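Local coordinates for putative DNA-binding protein (Streptomyces coelicolor, PDB 2EWT) that probably binds DNA through its helix-turn-helix domain as BldD, a central regulator of aerial mycelium formation, at residues R48-V52 with Q53-E57. Sequence-based numbering, arbitrary orientation.
Sequences RAVTV and QRLAE. With SO4 (sulfate ion), chain C.
T51 OG1 caps R54 N at the start of helix 52-62 of the helix-turn-helix domain, and beside this N-cap R48 of the loop and R54 of the helix hold a sulfate ion from two sides of it. The chain of R48 is extended, and its NE and NH2 make weak hydrogen bonds to the sulfate, NE lying 2.8 Å from O1. R54 gets there differently: bends at chi2 and chi3 (69° and 68°) bring its guanidinium round to the sulfate. R54 NH2 donates to sulfate O4 over 3.1 Å, with O4 in the guanidinium plane at its edge, while NH1 forms a salt bridge of 3.2 Å with E57 OE1, one turn on. Two basic groups around a sulfate, probably from the crystallisation liquor, are consistent with a site for a DNA phosphate. Replacing R54 by alanine would probably leave the sulfate to the weak bonds of R48 and E57 OE1 without its salt-bridge partner. Further along, V50, which is buried, sets its CG1 3.9 Å from L55 CB; both residues also pack on L9 of helix 3-19. In T51 the OG1 is set between the backbone N and carbonyl carbon (chi1 67°) and accepts from R54 N at 3.0 Å, a bond that caps the first turn, with OG1 also 3.3 Å from R54 CB. T51 O takes the L55 N-H at 2.8 Å. At V52, which packs on L70 of the second subunit, the helical pattern continues, with A56 N donating to V52 O at 2.9 Å, nearly in line with the carbonyl bond.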
ATOM      1  N   ARG A  48      12.702   2.363  -6.674  1.00 14.64           N
ATOM      2  CA  ARG A  48      12.781   2.071  -5.245  1.00 14.06           C
ATOM      3  C   ARG A  48      11.403   1.671  -4.733  1.00 11.82           C
ATOM      4  O   ARG A  48      10.403   2.299  -5.072  1.00 11.81           O
ATOM      5  CB  ARG A  48      13.288   3.302  -4.493  1.00 16.66           C
ATOM      6  CG  ARG A  48      13.423   3.126  -2.991  1.00 19.85           C
ATOM      7  CD  ARG A  48      14.154   4.316  -2.393  1.00 22.54           C
ATOM      8  NE  ARG A  48      14.288   4.231  -0.943  1.00 27.61           N
ATOM      9  CZ  ARG A  48      14.994   5.089  -0.211  1.00 28.64           C
ATOM     10  NH1 ARG A  48      15.630   6.094  -0.798  1.00 30.68           N
ATOM     11  NH2 ARG A  48      15.060   4.946   1.106  1.00 30.30           N
ATOM     12  N   ALA A  49      11.354   0.623  -3.916  1.00 10.66           N
ATOM     13  CA  ALA A  49      10.087   0.134  -3.378  1.00 12.02           C
ATOM     14  C   ALA A  49       9.355   1.112  -2.467  1.00 10.09           C
ATOM     15  O   ALA A  49       9.939   1.689  -1.550  1.00 12.49           O
ATOM     16  CB  ALA A  49      10.312  -1.181  -2.637  1.00 10.80           C
ATOM     17  N   VAL A  50       8.064   1.291  -2.732  1.00 10.04           N
ATOM     18  CA  VAL A  50       7.212   2.161  -1.932  1.00  8.46           C
ATOM     19  C   VAL A  50       6.380   1.233  -1.044  1.00  8.30           C
ATOM     20  O   VAL A  50       5.561   0.472  -1.552  1.00  7.83           O
ATOM     21  CB  VAL A  50       6.242   2.981  -2.823  1.00  9.38           C
ATOM     22  CG1 VAL A  50       5.260   3.755  -1.953  1.00 11.81           C
ATOM     23  CG2 VAL A  50       7.023   3.935  -3.708  1.00  9.51           C
ATOM     24  N   THR A  51       6.600   1.278   0.268  1.00  8.93           N
ATOM     25  CA  THR A  51       5.849   0.428   1.193  1.00  9.88           C
ATOM     26  C   THR A  51       4.444   0.979   1.394  1.00  8.75           C
ATOM     27  O   THR A  51       4.169   2.129   1.065  1.00  7.61           O
ATOM     28  CB  THR A  51       6.513   0.358   2.584  1.00 11.19           C
ATOM     29  OG1 THR A  51       6.441   1.644   3.214  1.00 10.27           O
ATOM     30  CG2 THR A  51       7.968  -0.065   2.464  1.00 11.74           C
ATOM     31  N   VAL A  52       3.551   0.156   1.934  1.00  6.89           N
ATOM     32  CA  VAL A  52       2.194   0.623   2.182  1.00  7.03           C
ATOM     33  C   VAL A  52       2.252   1.818   3.140  1.00  7.27           C
ATOM     34  O   VAL A  52       1.598   2.836   2.923  1.00  8.54           O
ATOM     35  CB  VAL A  52       1.322  -0.480   2.817  1.00  8.10           C
ATOM     36  CG1 VAL A  52      -0.013   0.104   3.256  1.00  7.85           C
ATOM     37  CG2 VAL A  52       1.089  -1.604   1.809  1.00  8.69           C
ATOM     38  N   GLN A  53       3.044   1.689   4.199  1.00  8.77           N
ATOM     39  CA  GLN A  53       3.165   2.769   5.179  1.00  9.25           C
ATOM     40  C   GLN A  53       3.636   4.062   4.512  1.00 10.09           C
ATOM     41  O   GLN A  53       3.078   5.134   4.757  1.00  9.03           O
ATOM     42  CB  GLN A  53       4.126   2.357   6.301  1.00 11.63           C
ATOM     43  CG  GLN A  53       4.336   3.417   7.378  1.00 12.19           C
ATOM     44  CD  GLN A  53       5.123   2.892   8.565  1.00 12.72           C
ATOM     45  OE1 GLN A  53       6.037   2.087   8.409  1.00 14.67           O
ATOM     46  NE2 GLN A  53       4.778   3.358   9.759  1.00 16.18           N
ATOM     47  N   ARG A  54       4.645   3.957   3.652  1.00 10.22           N
ATOM     48  CA  ARG A  54       5.173   5.126   2.952  1.00 10.33           C
ATOM     49  C   ARG A  54       4.115   5.707   2.014  1.00  9.75           C
ATOM     50  O   ARG A  54       3.954   6.926   1.927  1.00  8.57           O
ATOM     51  CB  ARG A  54       6.418   4.750   2.141  1.00 13.04           C
ATOM     52  CG  ARG A  54       7.221   5.949   1.647  1.00 15.26           C
ATOM     53  CD  ARG A  54       7.889   6.675   2.811  1.00 19.35           C
ATOM     54  NE  ARG A  54       8.944   5.865   3.421  1.00 22.10           N
ATOM     55  CZ  ARG A  54       9.538   6.150   4.575  1.00 24.74           C
ATOM     56  NH1 ARG A  54       9.185   7.228   5.262  1.00 26.81           N
ATOM     57  NH2 ARG A  54      10.494   5.357   5.043  1.00 26.69           N
ATOM     58  N   LEU A  55       3.396   4.841   1.302  1.00  9.11           N
ATOM     59  CA  LEU A  55       2.361   5.321   0.388  1.00 10.16           C
ATOM     60  C   LEU A  55       1.295   6.101   1.151  1.00  8.93           C
ATOM     61  O   LEU A  55       0.837   7.152   0.698  1.00 10.27           O
ATOM     62  CB  LEU A  55       1.706   4.156  -0.360  1.00  8.72           C
ATOM     63  CG  LEU A  55       0.698   4.584  -1.436  1.00 10.04           C
ATOM     64  CD1 LEU A  55       1.403   5.454  -2.468  1.00  9.08           C
ATOM     65  CD2 LEU A  55       0.083   3.362  -2.098  1.00 11.20           C
ATOM     66  N   ALA A  56       0.899   5.583   2.310  1.00 10.33           N
ATOM     67  CA  ALA A  56      -0.107   6.245   3.130  1.00 11.90           C
ATOM     68  C   ALA A  56       0.401   7.600   3.615  1.00 12.51           C
ATOM     69  O   ALA A  56      -0.354   8.569   3.670  1.00 13.61           O
ATOM     70  CB  ALA A  56      -0.476   5.365   4.323  1.00 12.28           C
ATOM     71  N   GLU A  57       1.683   7.666   3.964  1.00 12.63           N
ATOM     72  CA  GLU A  57       2.274   8.912   4.443  1.00 11.80           C
ATOM     73  C   GLU A  57       2.326   9.943   3.318  1.00 11.52           C
ATOM     74  O   GLU A  57       2.070  11.128   3.539  1.00 11.09           O
ATOM     75  CB  GLU A  57       3.682   8.653   4.996  1.00 12.52           C
ATOM     76  CG  GLU A  57       3.705   7.583   6.087  1.00 13.60           C
ATOM     77  CD  GLU A  57       5.102   7.222   6.563  1.00 16.14           C
ATOM     78  OE1 GLU A  57       6.022   7.121   5.722  1.00 17.96           O
ATOM     79  OE2 GLU A  57       5.273   7.015   7.782  1.00 17.73           O
TER
HETATM   80  S   SO4 C2002      12.134   3.866   2.486  1.00 50.73           S
HETATM   81  O1  SO4 C2002      12.393   3.608   1.058  1.00 50.67           O
HETATM   82  O2  SO4 C2002      13.255   3.349   3.293  1.00 51.63           O
HETATM   83  O3  SO4 C2002      12.009   5.320   2.707  1.00 51.90           O
HETATM   84  O4  SO4 C2002      10.884   3.196   2.890  1.00 50.78           O